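Local coordinates for 3-oxoacyl-(Acyl-carrier protein) synthase (Burkholderia xenovorans, PDB 4EFI) that probably acts as a 3-oxoacyl-[acyl-carrier-protein] synthase, condensing an acyl group with malonyl-ACP as thiolase-fold enzymes of the KAS III family do, at residues Ser24-Lys29 against Ile306-Thr311; Arg58-Gln63 against Gly155-Lys160; Met161-Asp166 against Pro228-Met233; Phe269-Leu274 against Val293-Tyr298. All blocks are in the same frame, centred on the assembly; numbering follows the deposited sequence.

Contact 1 of 4, residues Ser24-Lys29 against Ile306-Thr311; sequences SCVPSK and IPLLIT
The first torsions of S24 and T311 bring two buried hydroxyls together: S24 OG lies anti to its carbonyl carbon (chi1 -59°), and T311 OG1 lies between its own backbone N and carbonyl carbon (chi1 67°). Both CB atoms point into the contact, and OG meets OG1 at 2.8 Å in a hydrogen bond that either could donate. This joins two layers of the thiolase fold, strand 17-26 of the six-stranded sheet and helix 305-313 resting on it; the axes of 24-26 and 306-311 come within 8.9 Å at 101°, nearly perpendicular. T311 OG1 has a further hydrogen-bond partner, T351 OG1, on the neighbouring strand 349-353, so the helix is tied to two adjacent strands through one oxygen.

L308 fills the angle beside this polar link. Although its CB does not aim at the strand, the end of the chain swings nearer, and CD1 lies 3.5 Å from S24 CB. A176 of strand 176-184 touches L308 and V26, while T178 of the same strand touches S24 and P307. Further along the strand V26 crosses L308 at about a right angle, its CG1 standing 4.1 Å from L308 CD1.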
loop_
_atom_site.group_PDB
_atom_site.type_symbol
_atom_site.label_atom_id
_atom_site.label_comp_id
_atom_site.label_asym_id
_atom_site.label_seq_id
_atom_site.Cartn_x
_atom_site.Cartn_y
_atom_site.Cartn_z
ATOM N N SER A 24 -6.577 1.316 -9.749
ATOM C CA SER A 24 -6.018 0.041 -9.291
ATOM C C SER A 24 -6.266 -1.008 -10.349
ATOM O O SER A 24 -7.332 -1.000 -10.986
ATOM C CB SER A 24 -6.681 -0.416 -7.998
ATOM O OG SER A 24 -6.524 0.532 -6.959
ATOM N N CYS A 25 -5.335 -1.936 -10.492
ATOM C CA CYS A 25 -5.484 -3.094 -11.371
ATOM C C CYS A 25 -5.169 -4.349 -10.570
ATOM O O CYS A 25 -4.092 -4.478 -9.953
ATOM C CB CYS A 25 -4.535 -3.003 -12.571
ATOM S SG CYS A 25 -4.665 -4.422 -13.694
ATOM N N VAL A 26 -6.099 -5.290 -10.560
ATOM C CA VAL A 26 -5.937 -6.568 -9.879
ATOM C C VAL A 26 -5.925 -7.715 -10.884
ATOM O O VAL A 26 -6.534 -7.630 -11.946
ATOM C CB VAL A 26 -7.040 -6.820 -8.828
ATOM C CG1 VAL A 26 -6.934 -5.806 -7.728
ATOM C CG2 VAL A 26 -8.464 -6.813 -9.454
ATOM N N PRO A 27 -5.227 -8.811 -10.570
ATOM C CA PRO A 27 -5.333 -10.008 -11.408
ATOM C C PRO A 27 -6.779 -10.440 -11.542
ATOM O O PRO A 27 -7.553 -10.392 -10.601
ATOM C CB PRO A 27 -4.487 -11.047 -10.642
ATOM C CG PRO A 27 -3.490 -10.220 -9.919
ATOM C CD PRO A 27 -4.269 -8.994 -9.476
ATOM N N SER A 28 -7.143 -10.912 -12.729
ATOM C CA SER A 28 -8.463 -11.461 -12.964
ATOM C C SER A 28 -8.641 -12.817 -12.291
ATOM O O SER A 28 -9.778 -13.223 -12.078
ATOM C CB SER A 28 -8.760 -11.572 -14.465
ATOM O OG SER A 28 -7.869 -12.440 -15.094
ATOM N N LYS A 29 -7.546 -13.477 -11.930
ATOM C CA LYS A 29 -7.621 -14.749 -11.217
ATOM C C LYS A 29 -8.172 -14.549 -9.806
ATOM O O LYS A 29 -7.490 -14.012 -8.933
ATOM C CB LYS A 29 -6.241 -15.403 -11.150
ATOM N N ILE A 306 -3.765 0.681 0.543
ATOM C CA ILE A 306 -4.472 1.949 0.697
ATOM C C ILE A 306 -5.045 2.495 -0.621
ATOM O O ILE A 306 -6.217 2.835 -0.694
ATOM C CB ILE A 306 -3.606 2.991 1.454
ATOM C CG1 ILE A 306 -3.409 2.540 2.905
ATOM C CG2 ILE A 306 -4.264 4.360 1.376
ATOM C CD1 ILE A 306 -2.402 3.364 3.692
ATOM N N PRO A 307 -4.234 2.584 -1.691
ATOM C CA PRO A 307 -4.844 3.063 -2.940
ATOM C C PRO A 307 -5.954 2.130 -3.459
ATOM O O PRO A 307 -6.944 2.600 -4.020
ATOM C CB PRO A 307 -3.658 3.168 -3.916
ATOM C CG PRO A 307 -2.567 2.348 -3.313
ATOM C CD PRO A 307 -2.779 2.462 -1.808
ATOM N N LEU A 308 -5.828 0.826 -3.229
ATOM C CA LEU A 308 -6.885 -0.112 -3.630
ATOM C C LEU A 308 -8.149 0.163 -2.815
ATOM O O LEU A 308 -9.271 0.181 -3.349
ATOM C CB LEU A 308 -6.416 -1.566 -3.471
ATOM C CG LEU A 308 -7.431 -2.633 -3.907
ATOM C CD1 LEU A 308 -7.751 -2.556 -5.381
ATOM C CD2 LEU A 308 -6.882 -4.006 -3.521
ATOM N N LEU A 309 -7.978 0.476 -1.543
ATOM C CA LEU A 309 -9.089 0.827 -0.675
ATOM C C LEU A 309 -9.780 2.096 -1.205
ATOM O O LEU A 309 -11.019 2.179 -1.237
ATOM C CB LEU A 309 -8.572 1.020 0.752
ATOM C CG LEU A 309 -9.559 1.018 1.897
ATOM C CD1 LEU A 309 -10.224 -0.319 2.027
ATOM C CD2 LEU A 309 -8.777 1.363 3.146
ATOM N N ILE A 310 -8.998 3.091 -1.623
ATOM C CA ILE A 310 -9.572 4.308 -2.191
ATOM C C ILE A 310 -10.420 3.962 -3.402
ATOM O O ILE A 310 -11.549 4.419 -3.523
ATOM C CB ILE A 310 -8.477 5.320 -2.587
ATOM C CG1 ILE A 310 -7.749 5.801 -1.340
ATOM C CG2 ILE A 310 -9.057 6.496 -3.388
ATOM C CD1 ILE A 310 -6.512 6.614 -1.600
ATOM N N THR A 311 -9.885 3.176 -4.333
ATOM C CA THR A 311 -10.622 2.949 -5.576
ATOM C C THR A 311 -11.849 2.069 -5.390
ATOM O O THR A 311 -12.881 2.320 -6.019
ATOM C CB THR A 311 -9.737 2.441 -6.745
ATOM O OG1 THR A 311 -9.239 1.122 -6.476
ATOM C CG2 THR A 311 -8.580 3.372 -6.993
#

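Contact 2 of 4, residues Arg58-Gln63 against Gly155-Lys160; sequences RWADAQ and GDTISK
S159, K160 and A60 bury most of the surface here, and each does so differently. S159 lays its CB over one face of the W59 indole as a CH-pi contact, 3.8 Å from the centroid of the five-membered ring and 18° off its normal; CD1 is the nearest ring atom. The S159 hydroxyl turns to D175 OD2, which also accepts from A60 N, so one carboxylate oxygen ties both segments. A water adds a second link, donating to A60 O and, at 2.7 Å, to S159 OG.

The methyl of A60 points inward and meets T157 CG2 at 3.8 Å. K160 reaches across it with an extended chain that bends only at its end (chi4 -78°). This brings NZ within 2.9 Å of D61 O, a weak hydrogen bond, while T64 O is its stronger protein partner. Two waters also accept from NZ and pass its reach on to A60 O and A62 O. The ammonium thus gathers the carbonyls of a surface loop, directly or through solvent. K160 and the bridging waters hold the loop before helix 66-81 against the 3-10 segment after strand 149-156, an inner strand of the six-stranded thiolase-fold sheet.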
loop_
_atom_site.group_PDB
_atom_site.type_symbol
_atom_site.label_atom_id
_atom_site.label_comp_id
_atom_site.label_asym_id
_atom_site.label_seq_id
_atom_site.Cartn_x
_atom_site.Cartn_y
_atom_site.Cartn_z
ATOM N N ARG A 58 -7.106 -11.908 -5.143
ATOM C CA ARG A 58 -6.617 -12.079 -6.514
ATOM C C ARG A 58 -5.149 -12.441 -6.534
ATOM O O ARG A 58 -4.361 -11.824 -5.805
ATOM C CB ARG A 58 -6.820 -10.792 -7.314
ATOM C CG ARG A 58 -8.226 -10.240 -7.271
ATOM C CD ARG A 58 -9.245 -11.227 -7.792
ATOM N NE ARG A 58 -10.589 -10.635 -7.925
ATOM C CZ ARG A 58 -11.080 -10.050 -9.020
ATOM N NH1 ARG A 58 -10.371 -9.969 -10.129
ATOM N NH2 ARG A 58 -12.309 -9.541 -9.009
ATOM N N TRP A 59 -4.771 -13.437 -7.325
ATOM C CA TRP A 59 -3.379 -13.855 -7.436
ATOM C C TRP A 59 -2.872 -13.723 -8.868
ATOM O O TRP A 59 -3.485 -14.229 -9.807
ATOM C CB TRP A 59 -3.185 -15.293 -6.985
ATOM C CG TRP A 59 -3.126 -15.513 -5.496
ATOM C CD1 TRP A 59 -3.149 -14.561 -4.509
ATOM C CD2 TRP A 59 -3.012 -16.774 -4.849
ATOM N NE1 TRP A 59 -3.053 -15.187 -3.277
ATOM C CE2 TRP A 59 -2.966 -16.536 -3.467
ATOM C CE3 TRP A 59 -2.931 -18.085 -5.316
ATOM C CZ2 TRP A 59 -2.854 -17.570 -2.534
ATOM C CZ3 TRP A 59 -2.818 -19.122 -4.387
ATOM C CH2 TRP A 59 -2.780 -18.847 -3.013
ATOM N N ALA A 60 -1.738 -13.049 -9.016
ATOM C CA ALA A 60 -1.069 -12.894 -10.301
ATOM C C ALA A 60 -0.572 -14.219 -10.831
ATOM O O ALA A 60 -0.056 -15.049 -10.081
ATOM C CB ALA A 60 0.110 -11.951 -10.125
ATOM N N ASP A 61 -0.690 -14.431 -12.134
ATOM C CA ASP A 61 -0.047 -15.602 -12.725
ATOM C C ASP A 61 1.451 -15.377 -12.936
ATOM O O ASP A 61 1.965 -14.302 -12.666
ATOM C CB ASP A 61 -0.759 -16.020 -14.019
ATOM C CG ASP A 61 -0.808 -14.926 -15.061
ATOM O OD1 ASP A 61 0.075 -14.039 -15.110
ATOM O OD2 ASP A 61 -1.749 -14.950 -15.887
ATOM N N ALA A 62 2.173 -16.397 -13.398
ATOM C CA ALA A 62 3.633 -16.305 -13.463
ATOM C C ALA A 62 4.125 -15.166 -14.352
ATOM O O ALA A 62 5.135 -14.522 -14.058
ATOM C CB ALA A 62 4.242 -17.641 -13.909
ATOM N N GLN A 63 3.396 -14.872 -15.409
ATOM C CA GLN A 63 3.809 -13.818 -16.326
ATOM C C GLN A 63 3.372 -12.407 -15.936
ATOM O O GLN A 63 3.649 -11.453 -16.676
ATOM C CB GLN A 63 3.278 -14.091 -17.734
ATOM C CG GLN A 63 1.758 -14.048 -17.842
ATOM C CD GLN A 63 1.135 -15.436 -17.774
ATOM O OE1 GLN A 63 1.521 -16.276 -16.949
ATOM N NE2 GLN A 63 0.169 -15.686 -18.650
ATOM N N GLY A 155 2.621 -1.058 -5.969
ATOM C CA GLY A 155 2.030 -2.364 -6.221
ATOM C C GLY A 155 2.909 -3.490 -5.740
ATOM O O GLY A 155 4.097 -3.313 -5.465
ATOM N N ASP A 156 2.326 -4.678 -5.656
ATOM C CA ASP A 156 3.071 -5.840 -5.190
ATOM C C ASP A 156 2.373 -7.101 -5.657
ATOM O O ASP A 156 1.141 -7.110 -5.861
ATOM C CB ASP A 156 3.141 -5.878 -3.656
ATOM C CG ASP A 156 4.522 -5.591 -3.099
ATOM O OD1 ASP A 156 5.554 -5.796 -3.768
ATOM O OD2 ASP A 156 4.564 -5.150 -1.936
ATOM N N THR A 157 3.142 -8.171 -5.787
ATOM C CA THR A 157 2.572 -9.509 -5.948
ATOM C C THR A 157 3.167 -10.387 -4.837
ATOM O O THR A 157 3.973 -11.276 -5.079
ATOM C CB THR A 157 2.840 -10.136 -7.328
ATOM O OG1 THR A 157 4.245 -10.252 -7.541
ATOM C CG2 THR A 157 2.251 -9.290 -8.446
ATOM N N ILE A 158 2.768 -10.132 -3.595
ATOM C CA ILE A 158 3.319 -10.876 -2.467
ATOM C C ILE A 158 2.974 -12.353 -2.564
ATOM O O ILE A 158 3.656 -13.196 -1.968
ATOM C CB ILE A 158 2.840 -10.329 -1.099
ATOM C CG1 ILE A 158 3.357 -8.908 -0.905
ATOM C CG2 ILE A 158 3.246 -11.249 0.068
ATOM C CD1 ILE A 158 4.856 -8.753 -0.985
ATOM N N SER A 159 1.936 -12.712 -3.313
ATOM C CA SER A 159 1.613 -14.131 -3.470
ATOM C C SER A 159 2.824 -14.937 -3.968
ATOM O O SER A 159 2.946 -16.128 -3.642
ATOM C CB SER A 159 0.430 -14.330 -4.424
ATOM O OG SER A 159 0.829 -14.022 -5.727
ATOM N N LYS A 160 3.736 -14.293 -4.690
ATOM C CA LYS A 160 4.879 -14.975 -5.276
ATOM C C LYS A 160 5.976 -15.303 -4.249
ATOM O O LYS A 160 6.951 -15.976 -4.571
ATOM C CB LYS A 160 5.467 -14.113 -6.395
ATOM C CG LYS A 160 4.575 -13.912 -7.618
ATOM C CD LYS A 160 5.345 -13.122 -8.690
ATOM C CE LYS A 160 4.449 -12.466 -9.714
ATOM N NZ LYS A 160 3.970 -13.447 -10.714
HETATM O O HOH W 1 0.695 -15.983 -7.511
HETATM O O HOH W 2 2.772 -15.782 -9.777
HETATM O O HOH W 3 6.600 -14.407 -11.686
#

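Contact 3 of 4, residues Met161-Asp166 against Pro228-Met233; sequences MIDPTD and PECLFM
I162 and L231 lie side by side and point the same way, with I162 CD1 4.0 Å from L231 CD2. The CB of I162 faces away from 228-233; CG1 lies beside the backbone N, and this first torsion together with a bent second one (chi2 -46°) returns the terminal methyl to L231, whose own CB points into the contact. F173 touches both side chains and extends the apolar patch.

C230 presents its sulfur to the other flank of the same backbone. SG lies over the start of D163, 3.7 Å from D163 N and 3.8 Å from D163 CB, at packing distance. Between the two side chains the main chains are joined by one direct bond: L231 N donates to M161 O at 2.8 Å, nearly straight at the hydrogen (167°) and almost in line with the carbonyl bond. A water supplies a second bridge, accepting from D163 N and donating to L231 O. The peptide groups on both sides of I162 are therefore held to L231, one directly and one through solvent.

The D163 carboxylate turns back on its own segment. T165 N and T165 OG1 both reach OD1 at 2.9 Å, and both come from the same face, well above the carboxylate plane. The first of these bonds closes an Asx turn. The D166 N to D163 O bond closes a type I beta turn over the same residues, and its last residue, D166, is the N-cap of helix 167-170, so the contact fastens a capped helix entrance to the loop leading into strand 232-233.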
loop_
_atom_site.group_PDB
_atom_site.type_symbol
_atom_site.label_atom_id
_atom_site.label_comp_id
_atom_site.label_asym_id
_atom_site.label_seq_id
_atom_site.Cartn_x
_atom_site.Cartn_y
_atom_site.Cartn_z
ATOM N N MET A 161 5.829 -14.752 -3.049
ATOM C CA MET A 161 6.793 -14.984 -1.957
ATOM C C MET A 161 6.227 -15.768 -0.778
ATOM O O MET A 161 6.856 -15.837 0.282
ATOM C CB MET A 161 7.341 -13.654 -1.460
ATOM C CG MET A 161 8.288 -13.013 -2.468
ATOM S SD MET A 161 9.246 -11.659 -1.795
ATOM C CE MET A 161 7.886 -10.792 -1.079
ATOM N N ILE A 162 5.075 -16.404 -0.962
ATOM C CA ILE A 162 4.430 -17.149 0.116
ATOM C C ILE A 162 4.760 -18.629 0.063
ATOM O O ILE A 162 4.745 -19.250 -1.002
ATOM C CB ILE A 162 2.909 -16.970 0.030
ATOM C CG1 ILE A 162 2.549 -15.486 0.145
ATOM C CG2 ILE A 162 2.212 -17.803 1.103
ATOM C CD1 ILE A 162 3.283 -14.739 1.274
ATOM N N ASP A 163 5.078 -19.190 1.220
ATOM C CA ASP A 163 5.267 -20.618 1.362
ATOM C C ASP A 163 3.890 -21.270 1.408
ATOM O O ASP A 163 3.126 -21.004 2.332
ATOM C CB ASP A 163 6.009 -20.884 2.670
ATOM C CG ASP A 163 6.310 -22.353 2.903
ATOM O OD1 ASP A 163 5.710 -23.235 2.245
ATOM O OD2 ASP A 163 7.167 -22.615 3.773
ATOM N N PRO A 164 3.553 -22.119 0.421
ATOM C CA PRO A 164 2.197 -22.685 0.384
ATOM C C PRO A 164 1.897 -23.613 1.552
ATOM O O PRO A 164 0.727 -23.960 1.745
ATOM C CB PRO A 164 2.177 -23.476 -0.932
ATOM C CG PRO A 164 3.605 -23.848 -1.161
ATOM C CD PRO A 164 4.398 -22.650 -0.669
ATOM N N THR A 165 2.907 -24.028 2.316
ATOM C CA THR A 165 2.646 -24.861 3.497
ATOM C C THR A 165 2.416 -24.026 4.756
ATOM O O THR A 165 2.079 -24.571 5.804
ATOM C CB THR A 165 3.800 -25.836 3.792
ATOM O OG1 THR A 165 4.930 -25.101 4.273
ATOM C CG2 THR A 165 4.178 -26.639 2.548
ATOM N N ASP A 166 2.588 -22.711 4.661
ATOM C CA ASP A 166 2.339 -21.844 5.804
ATOM C C ASP A 166 0.922 -21.264 5.756
ATOM O O ASP A 166 0.586 -20.474 4.893
ATOM C CB ASP A 166 3.346 -20.707 5.862
ATOM C CG ASP A 166 3.171 -19.868 7.103
ATOM O OD1 ASP A 166 3.449 -20.379 8.207
ATOM O OD2 ASP A 166 2.721 -18.719 6.999
ATOM N N PRO A 228 13.383 -20.599 3.630
ATOM C CA PRO A 228 14.057 -19.300 3.753
ATOM C C PRO A 228 13.829 -18.332 2.587
ATOM O O PRO A 228 14.039 -17.145 2.727
ATOM C CB PRO A 228 15.543 -19.686 3.892
ATOM C CG PRO A 228 15.643 -21.002 3.265
ATOM C CD PRO A 228 14.353 -21.706 3.613
ATOM N N GLU A 229 13.402 -18.854 1.431
ATOM C CA GLU A 229 13.133 -18.002 0.283
ATOM C C GLU A 229 11.748 -17.380 0.332
ATOM O O GLU A 229 11.383 -16.628 -0.547
ATOM C CB GLU A 229 13.308 -18.771 -1.026
ATOM C CG GLU A 229 14.762 -19.090 -1.378
ATOM C CD GLU A 229 15.367 -20.189 -0.514
ATOM O OE1 GLU A 229 14.641 -21.130 -0.128
ATOM O OE2 GLU A 229 16.582 -20.110 -0.225
ATOM N N CYS A 230 10.989 -17.677 1.376
ATOM C CA CYS A 230 9.630 -17.150 1.502
ATOM C C CYS A 230 9.481 -16.161 2.651
ATOM O O CYS A 230 10.335 -16.053 3.542
ATOM C CB CYS A 230 8.652 -18.306 1.692
ATOM S SG CYS A 230 8.661 -19.520 0.325
ATOM N N LEU A 231 8.381 -15.441 2.634
ATOM C CA LEU A 231 8.087 -14.451 3.640
ATOM C C LEU A 231 7.890 -15.086 5.001
ATOM O O LEU A 231 7.122 -16.031 5.154
ATOM C CB LEU A 231 6.817 -13.698 3.235
ATOM C CG LEU A 231 6.345 -12.602 4.179
ATOM C CD1 LEU A 231 7.335 -11.471 4.218
ATOM C CD2 LEU A 231 4.956 -12.090 3.742
ATOM N N PHE A 232 8.594 -14.519 5.979
ATOM C CA PHE A 232 8.437 -14.847 7.391
ATOM C C PHE A 232 7.808 -13.675 8.132
ATOM O O PHE A 232 8.210 -12.539 7.963
ATOM C CB PHE A 232 9.802 -15.167 8.020
ATOM C CG PHE A 232 9.746 -15.326 9.513
ATOM C CD1 PHE A 232 9.406 -16.550 10.075
ATOM C CD2 PHE A 232 9.997 -14.250 10.356
ATOM C CE1 PHE A 232 9.328 -16.705 11.421
ATOM C CE2 PHE A 232 9.919 -14.404 11.720
ATOM C CZ PHE A 232 9.587 -15.634 12.256
ATOM N N MET A 233 6.815 -13.975 8.952
ATOM C CA MET A 233 6.200 -12.979 9.815
ATOM C C MET A 233 6.070 -13.503 11.225
ATOM O O MET A 233 5.516 -14.587 11.445
ATOM C CB MET A 233 4.793 -12.633 9.325
ATOM C CG MET A 233 4.729 -12.250 7.896
ATOM S SD MET A 233 3.031 -11.845 7.388
ATOM C CE MET A 233 2.713 -10.373 8.364
HETATM O O HOH W 4 5.254 -17.467 3.560
#

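Contact 4 of 4, residues Phe269-Leu274 against Val293-Tyr298; sequences FHQANL and VNIGEY
Q271 carries this contact, with its CB directed at 293-298. From there CG stays anti to the carbonyl carbon and packs 3.6 Å from N294 OD1, and a bend at chi2 (-78°) turns the amide along the opposing backbone. CD comes to 3.9 Å from N294 N. OE1 accepts from that N-H at 2.9 Å with an angle of 156° at the hydrogen; the donor stands well above the carbonyl plane of the amide. The same oxygen is packed by V293, whose CA is 3.3 Å away. NE2 turns back to its own segment and gives F269 O a straight hydrogen bond of 3.0 Å in the amide plane, which fixes the rotation of the group. The two amides cross steeply, their planes 78° apart, and N294 ND2 is engaged by T312 OG1 of helix 305-313.

Q271 is also the centre of an inverse gamma turn, and the residue before it, H270, touches C128 and N300. That grouping is consistent with the Cys-His-Asn triad of KAS III enzymes of the thiolase fold, in which case Q271 anchors the loop carrying the histidine.

I295 reaches across with an extended chain, and CD1 touches Q271 O and, at 3.5 Å, N273 CA. N273 is the N-cap of helix 274-283, its OD1 accepting from M276 N. One step further, L274 crosses V293 at about a right angle, with CD1 4.1 Å from V293 CG1.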
loop_
_atom_site.group_PDB
_atom_site.type_symbol
_atom_site.label_atom_id
_atom_site.label_comp_id
_atom_site.label_asym_id
_atom_site.label_seq_id
_atom_site.Cartn_x
_atom_site.Cartn_y
_atom_site.Cartn_z
ATOM N N PHE A 269 -6.682 2.621 6.508
ATOM C CA PHE A 269 -5.570 1.872 7.063
ATOM C C PHE A 269 -5.092 0.823 6.097
ATOM O O PHE A 269 -5.881 0.196 5.389
ATOM C CB PHE A 269 -5.992 1.145 8.340
ATOM C CG PHE A 269 -6.171 2.047 9.530
ATOM C CD1 PHE A 269 -7.339 2.764 9.694
ATOM C CD2 PHE A 269 -5.164 2.196 10.469
ATOM C CE1 PHE A 269 -7.514 3.618 10.791
ATOM C CE2 PHE A 269 -5.334 3.037 11.562
ATOM C CZ PHE A 269 -6.517 3.747 11.716
ATOM N N HIS A 270 -3.797 0.555 6.129
ATOM C CA HIS A 270 -3.276 -0.631 5.497
ATOM C C HIS A 270 -4.081 -1.810 5.984
ATOM O O HIS A 270 -4.330 -1.949 7.195
ATOM C CB HIS A 270 -1.810 -0.812 5.844
ATOM C CG HIS A 270 -1.298 -2.196 5.572
ATOM N ND1 HIS A 270 -1.391 -2.772 4.364
ATOM C CD2 HIS A 270 -0.693 -3.126 6.407
ATOM C CE1 HIS A 270 -0.865 -4.004 4.418
ATOM N NE2 HIS A 270 -0.439 -4.218 5.668
ATOM N N GLN A 271 -4.505 -2.668 5.060
ATOM C CA GLN A 271 -5.431 -3.752 5.359
ATOM C C GLN A 271 -4.678 -4.978 5.870
ATOM O O GLN A 271 -4.568 -5.995 5.190
ATOM C CB GLN A 271 -6.264 -4.075 4.122
ATOM C CG GLN A 271 -7.072 -2.864 3.626
ATOM C CD GLN A 271 -8.310 -2.627 4.457
ATOM O OE1 GLN A 271 -9.279 -3.385 4.377
ATOM N NE2 GLN A 271 -8.291 -1.558 5.259
ATOM N N ALA A 272 -4.127 -4.868 7.070
ATOM C CA ALA A 272 -3.223 -5.883 7.584
ATOM C C ALA A 272 -3.941 -7.204 7.840
ATOM O O ALA A 272 -3.471 -8.272 7.428
ATOM C CB ALA A 272 -2.552 -5.388 8.867
ATOM N N ASN A 273 -5.045 -7.119 8.572
ATOM C CA ASN A 273 -5.996 -8.197 8.822
ATOM C C ASN A 273 -7.135 -7.582 9.633
ATOM O O ASN A 273 -6.954 -6.570 10.321
ATOM C CB ASN A 273 -5.366 -9.405 9.523
ATOM C CG ASN A 273 -4.938 -9.114 10.945
ATOM O OD1 ASN A 273 -5.760 -9.088 11.855
ATOM N ND2 ASN A 273 -3.644 -8.965 11.150
ATOM N N LEU A 274 -8.317 -8.178 9.563
ATOM C CA LEU A 274 -9.493 -7.532 10.127
ATOM C C LEU A 274 -9.421 -7.417 11.648
ATOM O O LEU A 274 -9.806 -6.410 12.209
ATOM C CB LEU A 274 -10.767 -8.272 9.684
ATOM C CG LEU A 274 -12.071 -7.600 10.122
ATOM C CD1 LEU A 274 -12.200 -6.177 9.615
ATOM C CD2 LEU A 274 -13.251 -8.432 9.631
ATOM N N VAL A 293 -13.006 -1.082 4.795
ATOM C CA VAL A 293 -12.357 -2.385 4.745
ATOM C C VAL A 293 -12.717 -3.047 3.426
ATOM O O VAL A 293 -13.894 -3.100 3.038
ATOM C CB VAL A 293 -12.822 -3.296 5.912
ATOM C CG1 VAL A 293 -12.238 -4.689 5.788
ATOM C CG2 VAL A 293 -12.407 -2.687 7.242
ATOM N N ASN A 294 -11.714 -3.554 2.731
ATOM C CA ASN A 294 -11.932 -4.328 1.501
ATOM C C ASN A 294 -11.122 -5.619 1.492
ATOM O O ASN A 294 -11.038 -6.307 0.471
ATOM C CB ASN A 294 -11.671 -3.508 0.228
ATOM C CG ASN A 294 -10.204 -3.180 0.023
ATOM O OD1 ASN A 294 -9.369 -3.492 0.865
ATOM N ND2 ASN A 294 -9.884 -2.532 -1.089
ATOM N N ILE A 295 -10.605 -6.008 2.652
ATOM C CA ILE A 295 -9.785 -7.202 2.792
ATOM C C ILE A 295 -10.606 -8.448 2.461
ATOM O O ILE A 295 -10.067 -9.481 2.038
ATOM C CB ILE A 295 -9.142 -7.225 4.211
ATOM C CG1 ILE A 295 -7.835 -8.030 4.194
ATOM C CG2 ILE A 295 -10.142 -7.706 5.220
ATOM C CD1 ILE A 295 -7.147 -8.144 5.540
ATOM N N GLY A 296 -11.918 -8.375 2.625
ATOM C CA GLY A 296 -12.751 -9.507 2.293
ATOM C C GLY A 296 -12.698 -9.970 0.851
ATOM O O GLY A 296 -12.882 -11.161 0.560
ATOM N N GLU A 297 -12.496 -9.029 -0.063
ATOM C CA GLU A 297 -12.495 -9.348 -1.491
ATOM C C GLU A 297 -11.095 -9.429 -2.087
ATOM O O GLU A 297 -10.921 -10.026 -3.128
ATOM C CB GLU A 297 -13.284 -8.302 -2.299
ATOM C CG GLU A 297 -14.746 -8.160 -1.921
ATOM C CD GLU A 297 -15.523 -9.461 -2.038
ATOM O OE1 GLU A 297 -15.426 -10.136 -3.086
ATOM O OE2 GLU A 297 -16.226 -9.814 -1.070
ATOM N N TYR A 298 -10.105 -8.811 -1.439
ATOM C CA TYR A 298 -8.778 -8.661 -2.023
ATOM C C TYR A 298 -7.640 -9.203 -1.169
ATOM O O TYR A 298 -6.502 -9.270 -1.642
ATOM C CB TYR A 298 -8.484 -7.201 -2.404
ATOM C CG TYR A 298 -9.500 -6.685 -3.375
ATOM C CD1 TYR A 298 -9.498 -7.106 -4.702
ATOM C CD2 TYR A 298 -10.525 -5.832 -2.951
ATOM C CE1 TYR A 298 -10.478 -6.668 -5.588
ATOM C CE2 TYR A 298 -11.499 -5.404 -3.823
ATOM C CZ TYR A 298 -11.471 -5.825 -5.129
ATOM O OH TYR A 298 -12.447 -5.396 -6.022
#

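Contact 1 adjoins both contact 4 and contact 2, with centres about 11 Å and 12 Å away. It meets contact 4 where L309 CD2 packs 3.6 Å from Q271 NE2, helix 305-313 following helix 295-298 in the chain, and contact 2 where P27 O lies 2.9 Å from R58 NH1, a probable hydrogen bond. Contact 3 is peripheral: its centre is about 23 Å from that of contact 1, but I158 CG2 of contact 2 reaches its L231 CD2 at 4.1 Å. Contacts 2, 3 and 4 are all nested in the chain loop closed by contact 1. Contact 4 contains H270, the probable active-site histidine; the centre of contact 3 is about 20 Å from its centre.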